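Local coordinates for protein BRIC1 (Synthetic construct, PDB 6FF6) that is a computationally designed, all-helical repeat protein with a novel corrugated architecture, at residues A[23-34]-A[63-73]; A[38-49]-A[97-106]. One frame throughout, in Å; residues are numbered along the deposited sequence.

Contact 1 (A[23-34]-A[63-73]); sequences YQTFFDEADELL and SIKGGAGTFGF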
loop_
_atom_site.group_PDB
_atom_site.type_symbol
_atom_site.label_atom_id
_atom_site.label_comp_id
_atom_site.label_asym_id
_atom_site.label_seq_id
_atom_site.Cartn_x
_atom_site.Cartn_y
_atom_site.Cartn_z
ATOM N N TYR A 23 7.038 -3.373 -12.085
ATOM C CA TYR A 23 5.954 -4.145 -11.479
ATOM C C TYR A 23 5.386 -5.181 -12.462
ATOM O O TYR A 23 5.363 -6.368 -12.134
ATOM C CB TYR A 23 4.831 -3.187 -11.019
ATOM C CG TYR A 23 4.795 -2.783 -9.554
ATOM C CD1 TYR A 23 5.934 -2.303 -8.911
ATOM C CD2 TYR A 23 3.592 -2.753 -8.850
ATOM C CE1 TYR A 23 5.897 -1.898 -7.575
ATOM C CE2 TYR A 23 3.538 -2.328 -7.521
ATOM C CZ TYR A 23 4.694 -1.902 -6.886
ATOM O OH TYR A 23 4.653 -1.493 -5.569
ATOM N N GLN A 24 4.951 -4.735 -13.669
ATOM C CA GLN A 24 4.329 -5.587 -14.697
ATOM C C GLN A 24 5.228 -6.725 -15.190
ATOM O O GLN A 24 4.717 -7.795 -15.510
ATOM C CB GLN A 24 3.782 -4.767 -15.881
ATOM C CG GLN A 24 2.733 -5.514 -16.737
ATOM C CD GLN A 24 1.502 -5.979 -15.969
ATOM O OE1 GLN A 24 0.897 -5.238 -15.180
ATOM N NE2 GLN A 24 1.098 -7.225 -16.187
ATOM N N THR A 25 6.551 -6.507 -15.230
ATOM C CA THR A 25 7.501 -7.537 -15.635
ATOM C C THR A 25 7.416 -8.672 -14.632
ATOM O O THR A 25 7.308 -9.835 -15.032
ATOM C CB THR A 25 8.905 -6.945 -15.835
ATOM O OG1 THR A 25 8.872 -6.070 -16.965
ATOM C CG2 THR A 25 9.959 -8.009 -16.069
ATOM N N PHE A 26 7.381 -8.328 -13.337
ATOM C CA PHE A 26 7.224 -9.317 -12.281
ATOM C C PHE A 26 5.887 -10.053 -12.406
ATOM O O PHE A 26 5.884 -11.269 -12.391
ATOM C CB PHE A 26 7.367 -8.677 -10.904
ATOM C CG PHE A 26 6.952 -9.592 -9.771
ATOM C CD1 PHE A 26 7.733 -10.687 -9.416
ATOM C CD2 PHE A 26 5.792 -9.347 -9.050
ATOM C CE1 PHE A 26 7.354 -11.524 -8.367
ATOM C CE2 PHE A 26 5.422 -10.180 -7.986
ATOM C CZ PHE A 26 6.207 -11.263 -7.655
ATOM N N PHE A 27 4.769 -9.322 -12.564
ATOM C CA PHE A 27 3.428 -9.908 -12.700
ATOM C C PHE A 27 3.301 -10.878 -13.852
ATOM O O PHE A 27 2.662 -11.910 -13.696
ATOM C CB PHE A 27 2.331 -8.831 -12.798
ATOM C CG PHE A 27 2.206 -7.961 -11.576
ATOM C CD1 PHE A 27 2.064 -8.528 -10.307
ATOM C CD2 PHE A 27 2.222 -6.576 -11.685
ATOM C CE1 PHE A 27 2.007 -7.725 -9.165
ATOM C CE2 PHE A 27 2.156 -5.768 -10.541
ATOM C CZ PHE A 27 2.034 -6.345 -9.288
ATOM N N ASP A 28 3.921 -10.573 -15.003
ATOM C CA ASP A 28 3.884 -11.449 -16.169
ATOM C C ASP A 28 4.697 -12.697 -15.907
ATOM O O ASP A 28 4.202 -13.793 -16.149
ATOM C CB ASP A 28 4.348 -10.711 -17.427
ATOM C CG ASP A 28 3.433 -9.570 -17.873
ATOM O OD1 ASP A 28 2.282 -9.496 -17.377
ATOM O OD2 ASP A 28 3.870 -8.752 -18.717
ATOM N N GLU A 29 5.907 -12.547 -15.339
ATOM C CA GLU A 29 6.783 -13.668 -14.992
ATOM C C GLU A 29 6.140 -14.578 -13.952
ATOM O O GLU A 29 6.124 -15.806 -14.129
ATOM C CB GLU A 29 8.099 -13.153 -14.418
ATOM C CG GLU A 29 9.249 -13.083 -15.400
ATOM C CD GLU A 29 10.461 -12.367 -14.836
ATOM O OE1 GLU A 29 10.736 -12.519 -13.622
ATOM O OE2 GLU A 29 11.134 -11.645 -15.607
ATOM N N ALA A 30 5.618 -13.976 -12.859
ATOM C CA ALA A 30 4.992 -14.707 -11.765
ATOM C C ALA A 30 3.799 -15.524 -12.218
ATOM O O ALA A 30 3.641 -16.657 -11.771
ATOM C CB ALA A 30 4.602 -13.769 -10.657
ATOM N N ASP A 31 2.985 -14.978 -13.131
ATOM C CA ASP A 31 1.824 -15.673 -13.693
ATOM C C ASP A 31 2.265 -16.926 -14.413
ATOM O O ASP A 31 1.648 -17.979 -14.237
ATOM C CB ASP A 31 1.082 -14.762 -14.680
ATOM C CG ASP A 31 0.125 -13.769 -14.055
ATOM O OD1 ASP A 31 -0.303 -13.995 -12.879
ATOM O OD2 ASP A 31 -0.225 -12.777 -14.741
ATOM N N GLU A 32 3.339 -16.795 -15.220
ATOM C CA GLU A 32 3.960 -17.870 -15.993
ATOM C C GLU A 32 4.480 -18.924 -15.041
ATOM O O GLU A 32 4.212 -20.105 -15.252
ATOM C CB GLU A 32 5.119 -17.344 -16.860
ATOM C CG GLU A 32 4.710 -16.517 -18.072
ATOM C CD GLU A 32 5.843 -15.854 -18.850
ATOM O OE1 GLU A 32 7.008 -15.918 -18.391
ATOM O OE2 GLU A 32 5.563 -15.261 -19.918
ATOM N N LEU A 33 5.189 -18.496 -13.972
ATOM C CA LEU A 33 5.741 -19.409 -12.969
ATOM C C LEU A 33 4.671 -20.178 -12.280
ATOM O O LEU A 33 4.861 -21.362 -12.033
ATOM C CB LEU A 33 6.594 -18.691 -11.924
ATOM C CG LEU A 33 7.930 -18.164 -12.410
ATOM C CD1 LEU A 33 8.532 -17.162 -11.418
ATOM C CD2 LEU A 33 8.883 -19.300 -12.737
ATOM N N LEU A 34 3.548 -19.535 -11.971
ATOM C CA LEU A 34 2.459 -20.204 -11.279
ATOM C C LEU A 34 1.769 -21.238 -12.155
ATOM O O LEU A 34 1.375 -22.297 -11.664
ATOM C CB LEU A 34 1.485 -19.182 -10.683
ATOM C CG LEU A 34 2.008 -18.381 -9.489
ATOM C CD1 LEU A 34 1.108 -17.170 -9.216
ATOM C CD2 LEU A 34 2.213 -19.276 -8.259
ATOM N N SER A 63 11.719 -17.820 -6.987
ATOM C CA SER A 63 11.726 -16.669 -7.886
ATOM C C SER A 63 10.628 -15.651 -7.526
ATOM O O SER A 63 10.906 -14.453 -7.442
ATOM C CB SER A 63 11.593 -17.109 -9.333
ATOM O OG SER A 63 12.732 -17.863 -9.716
ATOM N N ILE A 64 9.407 -16.130 -7.285
ATOM C CA ILE A 64 8.294 -15.277 -6.895
ATOM C C ILE A 64 8.573 -14.562 -5.549
ATOM O O ILE A 64 8.268 -13.368 -5.431
ATOM C CB ILE A 64 6.974 -16.071 -6.888
ATOM C CG1 ILE A 64 6.586 -16.479 -8.323
ATOM C CG2 ILE A 64 5.856 -15.271 -6.206
ATOM C CD1 ILE A 64 5.595 -17.550 -8.423
ATOM N N LYS A 65 9.167 -15.272 -4.562
ATOM C CA LYS A 65 9.538 -14.716 -3.257
ATOM C C LYS A 65 10.430 -13.487 -3.413
ATOM O O LYS A 65 10.193 -12.483 -2.748
ATOM C CB LYS A 65 10.269 -15.779 -2.426
ATOM C CG LYS A 65 10.617 -15.367 -0.999
ATOM C CD LYS A 65 12.121 -15.449 -0.719
ATOM C CE LYS A 65 12.677 -16.849 -0.584
ATOM N NZ LYS A 65 13.918 -16.879 0.240
ATOM N N GLY A 66 11.448 -13.590 -4.266
ATOM C CA GLY A 66 12.391 -12.511 -4.535
ATOM C C GLY A 66 11.712 -11.232 -4.977
ATOM O O GLY A 66 11.952 -10.166 -4.394
ATOM N N GLY A 67 10.836 -11.354 -5.980
ATOM C CA GLY A 67 10.055 -10.237 -6.500
ATOM C C GLY A 67 9.115 -9.659 -5.461
ATOM O O GLY A 67 9.031 -8.440 -5.302
ATOM N N ALA A 68 8.425 -10.536 -4.726
ATOM C CA ALA A 68 7.501 -10.142 -3.663
ATOM C C ALA A 68 8.228 -9.307 -2.589
ATOM O O ALA A 68 7.730 -8.248 -2.197
ATOM C CB ALA A 68 6.844 -11.357 -3.044
ATOM N N GLY A 69 9.436 -9.736 -2.212
ATOM C CA GLY A 69 10.281 -8.997 -1.283
ATOM C C GLY A 69 10.717 -7.657 -1.847
ATOM O O GLY A 69 10.627 -6.634 -1.158
ATOM N N THR A 70 11.166 -7.651 -3.116
ATOM C CA THR A 70 11.621 -6.446 -3.826
ATOM C C THR A 70 10.568 -5.329 -3.801
ATOM O O THR A 70 10.909 -4.174 -3.539
ATOM C CB THR A 70 12.041 -6.795 -5.274
ATOM O OG1 THR A 70 13.094 -7.759 -5.258
ATOM C CG2 THR A 70 12.508 -5.587 -6.060
ATOM N N PHE A 71 9.294 -5.682 -4.046
ATOM C CA PHE A 71 8.206 -4.711 -4.135
ATOM C C PHE A 71 7.348 -4.560 -2.885
ATOM O O PHE A 71 6.358 -3.819 -2.918
ATOM C CB PHE A 71 7.318 -5.031 -5.339
ATOM C CG PHE A 71 8.039 -5.101 -6.662
ATOM C CD1 PHE A 71 8.641 -3.975 -7.203
ATOM C CD2 PHE A 71 8.087 -6.283 -7.383
ATOM C CE1 PHE A 71 9.305 -4.041 -8.430
ATOM C CE2 PHE A 71 8.753 -6.347 -8.607
ATOM C CZ PHE A 71 9.352 -5.227 -9.126
ATOM N N GLY A 72 7.736 -5.231 -1.801
ATOM C CA GLY A 72 7.024 -5.183 -0.528
ATOM C C GLY A 72 5.675 -5.880 -0.518
ATOM O O GLY A 72 4.811 -5.545 0.299
ATOM N N PHE A 73 5.486 -6.878 -1.406
ATOM C CA PHE A 73 4.248 -7.660 -1.491
ATOM C C PHE A 73 4.229 -8.678 -0.335
ATOM O O PHE A 73 4.496 -9.867 -0.506
ATOM C CB PHE A 73 4.095 -8.303 -2.878
ATOM C CG PHE A 73 4.080 -7.360 -4.072
ATOM C CD1 PHE A 73 3.787 -6.008 -3.915
ATOM C CD2 PHE A 73 4.328 -7.833 -5.358
ATOM C CE1 PHE A 73 3.760 -5.149 -5.015
ATOM C CE2 PHE A 73 4.299 -6.971 -6.457
ATOM C CZ PHE A 73 4.008 -5.641 -6.278
#
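The ring of Phe73 presents its edge to one face of Tyr23: CZ of Phe73 lies 3.6 Å from CE2 of Tyr23, the planes stand at 88°, and the pair is a T-shaped (edge-to-face) contact. Another part of the Phe73 rim, CD2 and CE2, meets CE2 of Phe26, while CB of Phe71 lies over one of its faces. Phe26 is clasped on both faces, with the backbone of Gly67 over one and the methyl of Ala30 from its own helix over the other; the carbonyl O of Ile64 lies at its edge, 3.6 Å from CE1. Phe27 meets Phe73 rim to rim, their planes nearly parallel but stepped, neither ring over the face of the other. Phe71 completes the aromatic cluster, its CD1 3.5 Å from CE1 of Tyr23 at an oblique tilt.

Phe26 acts as a knob in a hole made by Ile64, Gly67, Ala68 and Phe71, its CG swung anti to the backbone N (chi1 169°) so that the ring runs down onto the facing helix. CE1 comes within 3.5 Å of CA of Gly67, the ring lying directly on the glycine backbone. Farther along, Ile64 returns the favour, its CD1 reaching 3.8 Å from CD2 of Leu34, among Ala30 and Leu33. No hydrogen bond crosses this apolar interface.

The two helices run antiparallel at 154°, and 51-71 ends in a Schellman motif at Gly72. Helix 99-121 adds Leu116 against Phe26 and Ala30 and stacks Tyr119 on Phe73, while helix 74-92 brings Leu76 to Phe26 and Val80 to Ile64.

Contact 2 (A[38-49]-A[97-106]); sequences EQHLLDLVPESP and LNTDIINLFL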
loop_
_atom_site.group_PDB
_atom_site.type_symbol
_atom_site.label_atom_id
_atom_site.label_comp_id
_atom_site.label_asym_id
_atom_site.label_seq_id
_atom_site.Cartn_x
_atom_site.Cartn_y
_atom_site.Cartn_z
ATOM N N GLU A 38 1.687 -25.126 -11.247
ATOM C CA GLU A 38 0.424 -25.859 -11.340
ATOM C C GLU A 38 0.605 -27.214 -12.083
ATOM O O GLU A 38 0.143 -28.259 -11.610
ATOM C CB GLU A 38 -0.611 -24.978 -12.063
ATOM C CG GLU A 38 -1.914 -25.681 -12.410
ATOM C CD GLU A 38 -3.030 -25.617 -11.390
ATOM O OE1 GLU A 38 -3.208 -24.556 -10.750
ATOM O OE2 GLU A 38 -3.750 -26.631 -11.257
ATOM N N GLN A 39 1.276 -27.178 -13.240
ATOM C CA GLN A 39 1.499 -28.371 -14.018
ATOM C C GLN A 39 2.412 -29.358 -13.290
ATOM O O GLN A 39 2.119 -30.556 -13.283
ATOM C CB GLN A 39 2.025 -28.022 -15.412
ATOM C CG GLN A 39 2.071 -29.228 -16.369
ATOM C CD GLN A 39 0.709 -29.782 -16.770
ATOM O OE1 GLN A 39 -0.123 -29.080 -17.356
ATOM N NE2 GLN A 39 0.458 -31.062 -16.493
ATOM N N HIS A 40 3.503 -28.862 -12.670
ATOM C CA HIS A 40 4.433 -29.710 -11.918
ATOM C C HIS A 40 3.741 -30.328 -10.705
ATOM O O HIS A 40 3.975 -31.478 -10.417
ATOM C CB HIS A 40 5.684 -28.937 -11.461
ATOM C CG HIS A 40 6.536 -28.416 -12.568
ATOM N ND1 HIS A 40 6.961 -29.237 -13.625
ATOM C CD2 HIS A 40 7.035 -27.174 -12.754
ATOM C CE1 HIS A 40 7.695 -28.465 -14.407
ATOM N NE2 HIS A 40 7.766 -27.213 -13.929
ATOM N N LEU A 41 2.894 -29.582 -10.012
ATOM C CA LEU A 41 2.167 -30.112 -8.866
ATOM C C LEU A 41 1.238 -31.238 -9.291
ATOM O O LEU A 41 1.126 -32.249 -8.602
ATOM C CB LEU A 41 1.363 -29.009 -8.174
ATOM C CG LEU A 41 2.141 -28.105 -7.242
ATOM C CD1 LEU A 41 1.352 -26.839 -6.927
ATOM C CD2 LEU A 41 2.581 -28.845 -5.985
ATOM N N LEU A 42 0.599 -31.058 -10.450
ATOM C CA LEU A 42 -0.318 -32.016 -11.021
ATOM C C LEU A 42 0.399 -33.248 -11.480
ATOM O O LEU A 42 -0.193 -34.324 -11.482
ATOM C CB LEU A 42 -1.099 -31.377 -12.177
ATOM C CG LEU A 42 -2.116 -30.310 -11.789
ATOM C CD1 LEU A 42 -2.685 -29.689 -13.008
ATOM C CD2 LEU A 42 -3.232 -30.886 -10.928
ATOM N N ASP A 43 1.679 -33.106 -11.842
ATOM C CA ASP A 43 2.499 -34.233 -12.308
ATOM C C ASP A 43 3.231 -34.989 -11.210
ATOM O O ASP A 43 3.975 -35.922 -11.522
ATOM C CB ASP A 43 3.492 -33.791 -13.393
ATOM C CG ASP A 43 2.860 -33.300 -14.677
ATOM O OD1 ASP A 43 1.732 -33.749 -15.000
ATOM O OD2 ASP A 43 3.490 -32.470 -15.362
ATOM N N LEU A 44 3.020 -34.624 -9.946
ATOM C CA LEU A 44 3.634 -35.278 -8.800
ATOM C C LEU A 44 3.018 -36.640 -8.586
ATOM O O LEU A 44 1.789 -36.772 -8.709
ATOM C CB LEU A 44 3.433 -34.452 -7.523
ATOM C CG LEU A 44 4.330 -33.249 -7.347
ATOM C CD1 LEU A 44 3.814 -32.376 -6.248
ATOM C CD2 LEU A 44 5.760 -33.677 -7.026
ATOM N N VAL A 45 3.875 -37.653 -8.265
ATOM C CA VAL A 45 3.437 -39.004 -7.947
ATOM C C VAL A 45 3.384 -39.063 -6.419
ATOM O O VAL A 45 4.425 -38.949 -5.776
ATOM C CB VAL A 45 4.300 -40.141 -8.576
ATOM C CG1 VAL A 45 3.675 -41.520 -8.316
ATOM C CG2 VAL A 45 4.499 -39.920 -10.075
ATOM N N PRO A 46 2.170 -39.179 -5.830
ATOM C CA PRO A 46 2.050 -39.200 -4.350
ATOM C C PRO A 46 2.874 -40.259 -3.602
ATOM O O PRO A 46 3.386 -39.986 -2.513
ATOM C CB PRO A 46 0.548 -39.412 -4.110
ATOM C CG PRO A 46 -0.118 -39.038 -5.392
ATOM C CD PRO A 46 0.853 -39.297 -6.493
ATOM N N GLU A 47 2.988 -41.464 -4.175
ATOM C CA GLU A 47 3.718 -42.551 -3.545
ATOM C C GLU A 47 5.235 -42.398 -3.670
ATOM O O GLU A 47 5.956 -42.680 -2.708
ATOM C CB GLU A 47 3.242 -43.896 -4.094
ATOM C CG GLU A 47 1.816 -44.227 -3.692
ATOM C CD GLU A 47 1.468 -45.701 -3.745
ATOM O OE1 GLU A 47 2.304 -46.528 -3.313
ATOM O OE2 GLU A 47 0.352 -46.030 -4.204
ATOM N N SER A 48 5.714 -41.960 -4.849
ATOM C CA SER A 48 7.140 -41.784 -5.130
ATOM C C SER A 48 7.349 -40.502 -5.935
ATOM O O SER A 48 7.471 -40.566 -7.164
ATOM C CB SER A 48 7.694 -42.996 -5.880
ATOM O OG SER A 48 8.239 -43.976 -5.011
ATOM N N PRO A 49 7.358 -39.322 -5.267
ATOM C CA PRO A 49 7.515 -38.062 -6.017
ATOM C C PRO A 49 8.907 -37.862 -6.577
ATOM O O PRO A 49 9.903 -38.365 -6.043
ATOM C CB PRO A 49 7.161 -36.985 -5.000
ATOM C CG PRO A 49 7.492 -37.602 -3.688
ATOM C CD PRO A 49 7.197 -39.074 -3.820
ATOM N N LEU A 97 4.670 -37.324 1.376
ATOM C CA LEU A 97 3.654 -36.854 0.433
ATOM C C LEU A 97 2.475 -37.824 0.354
ATOM O O LEU A 97 2.627 -39.021 0.624
ATOM C CB LEU A 97 4.282 -36.680 -0.960
ATOM C CG LEU A 97 4.061 -35.334 -1.652
ATOM C CD1 LEU A 97 4.814 -34.200 -0.942
ATOM C CD2 LEU A 97 4.493 -35.404 -3.105
ATOM N N ASN A 98 1.306 -37.304 -0.011
ATOM C CA ASN A 98 0.069 -38.057 -0.227
ATOM C C ASN A 98 -0.886 -37.131 -0.961
ATOM O O ASN A 98 -0.541 -35.967 -1.177
ATOM C CB ASN A 98 -0.537 -38.615 1.081
ATOM C CG ASN A 98 -0.915 -37.583 2.114
ATOM O OD1 ASN A 98 -1.457 -36.514 1.807
ATOM N ND2 ASN A 98 -0.644 -37.888 3.377
ATOM N N THR A 99 -2.079 -37.618 -1.332
ATOM C CA THR A 99 -3.066 -36.818 -2.070
ATOM C C THR A 99 -3.468 -35.543 -1.324
ATOM O O THR A 99 -3.503 -34.478 -1.940
ATOM C CB THR A 99 -4.276 -37.680 -2.476
ATOM O OG1 THR A 99 -3.820 -38.737 -3.335
ATOM C CG2 THR A 99 -5.383 -36.871 -3.192
ATOM N N ASP A 100 -3.743 -35.650 -0.008
ATOM C CA ASP A 100 -4.156 -34.522 0.843
ATOM C C ASP A 100 -3.110 -33.396 0.822
ATOM O O ASP A 100 -3.470 -32.231 0.658
ATOM C CB ASP A 100 -4.426 -34.961 2.313
ATOM C CG ASP A 100 -5.183 -36.270 2.561
ATOM O OD1 ASP A 100 -4.669 -37.352 2.163
ATOM O OD2 ASP A 100 -6.241 -36.224 3.224
ATOM N N ILE A 101 -1.826 -33.758 0.988
ATOM C CA ILE A 101 -0.690 -32.841 1.011
ATOM C C ILE A 101 -0.535 -32.158 -0.310
ATOM O O ILE A 101 -0.361 -30.943 -0.343
ATOM C CB ILE A 101 0.582 -33.562 1.505
ATOM C CG1 ILE A 101 0.452 -33.773 3.024
ATOM C CG2 ILE A 101 1.847 -32.774 1.175
ATOM C CD1 ILE A 101 1.217 -34.900 3.594
ATOM N N ILE A 102 -0.695 -32.913 -1.398
ATOM C CA ILE A 102 -0.643 -32.351 -2.744
ATOM C C ILE A 102 -1.795 -31.336 -2.949
ATOM O O ILE A 102 -1.573 -30.274 -3.535
ATOM C CB ILE A 102 -0.560 -33.470 -3.819
ATOM C CG1 ILE A 102 0.809 -34.206 -3.698
ATOM C CG2 ILE A 102 -0.715 -32.891 -5.227
ATOM C CD1 ILE A 102 0.969 -35.533 -4.439
ATOM N N ASN A 103 -2.988 -31.624 -2.405
ATOM C CA ASN A 103 -4.119 -30.701 -2.490
ATOM C C ASN A 103 -3.832 -29.424 -1.727
ATOM O O ASN A 103 -4.227 -28.343 -2.186
ATOM C CB ASN A 103 -5.398 -31.334 -1.980
ATOM C CG ASN A 103 -5.977 -32.357 -2.909
ATOM O OD1 ASN A 103 -5.777 -32.310 -4.132
ATOM N ND2 ASN A 103 -6.722 -33.299 -2.344
ATOM N N LEU A 104 -3.129 -29.540 -0.577
ATOM C CA LEU A 104 -2.718 -28.394 0.230
ATOM C C LEU A 104 -1.745 -27.519 -0.580
ATOM O O LEU A 104 -1.875 -26.294 -0.570
ATOM C CB LEU A 104 -2.017 -28.871 1.498
ATOM C CG LEU A 104 -2.579 -28.411 2.800
ATOM C CD1 LEU A 104 -2.016 -29.247 3.917
ATOM C CD2 LEU A 104 -2.278 -26.940 3.044
ATOM N N PHE A 105 -0.797 -28.157 -1.306
ATOM C CA PHE A 105 0.167 -27.500 -2.174
ATOM C C PHE A 105 -0.554 -26.756 -3.262
ATOM O O PHE A 105 -0.166 -25.641 -3.601
ATOM C CB PHE A 105 1.138 -28.518 -2.781
ATOM C CG PHE A 105 2.307 -28.929 -1.915
ATOM C CD1 PHE A 105 3.011 -27.992 -1.173
ATOM C CD2 PHE A 105 2.736 -30.245 -1.877
ATOM C CE1 PHE A 105 4.115 -28.375 -0.405
ATOM C CE2 PHE A 105 3.829 -30.625 -1.085
ATOM C CZ PHE A 105 4.483 -29.696 -0.324
ATOM N N LEU A 106 -1.648 -27.320 -3.764
ATOM C CA LEU A 106 -2.419 -26.630 -4.804
ATOM C C LEU A 106 -3.098 -25.402 -4.245
ATOM O O LEU A 106 -3.086 -24.355 -4.873
ATOM C CB LEU A 106 -3.412 -27.572 -5.518
ATOM C CG LEU A 106 -2.763 -28.618 -6.403
ATOM C CD1 LEU A 106 -3.641 -29.817 -6.546
ATOM C CD2 LEU A 106 -2.339 -28.024 -7.743
#
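Leu41 and Phe105 meet crosswise, their side chains at about a right angle: CD2 of Leu41 lies 3.5 Å from CB of Phe105, so the leucine touches the root of the aromatic side chain, while the ring itself leads off away from the 38-49 segment. Beside it, Leu106 slides past Leu41 in the opposite direction, its CD2 coming 3.9 Å from CB of Leu41. Glu38, its chain bent at chi2 (91°), crosses Leu106 at about a right angle, with OE2 beside CD2 of the leucine; the OE1 of this carboxylate is held by a salt bridge to Lys109, farther along helix 99-121.

Past the end of helix 23-42 the chain continues as a loop over the start of the other helix. Ile102 has CG1 anti to its carbonyl carbon (chi1 -67°), and CD1 at the end of that branch meets the Pro46 ring across its path, 3.8 Å from CG. The same methyl lies 4.1 Å from CB of Leu44. Nearer the tip, Pro49 and Leu97 run past each other in opposite senses, with CB of the proline 3.6 Å from CD2 of the leucine. Asn98, whose CB points away from the 38-49 segment, caps the helix, its OD1 accepting from N of Ile101 at 2.9 Å in a nearly straight bond of 164°.

Met83 of helix 74-92 touches both Leu41 and Phe105, and Ile57 of helix 51-71 touches Leu41. The arrangement is that of a helical-bundle end: two antiparallel helices, one finishing and one starting behind an asparagine N-cap, with the proline-bearing loop packed against the first turn of helix 99-121 and the residues leading into it.

From the N terminus, helix 23-42 supplies first the 23-34 side of contact 1 and then, after a few residues, the start of the 38-49 side of contact 2. The chain turns back through helix 51-71, whose C-terminal part closes contact 1 across 28 intervening residues. It then runs along helix 74-92 and reaches 97-106, closing contact 2 across 47 residues. The segments alternate, so the two loops cross. Their centres lie 23 Å apart, and they share helix 23-42, which is tied to 51-71 toward one end and to 99-121 toward the other. Together they join three of the four helices of the N-terminal half, which resembles Hpt domains in sequence.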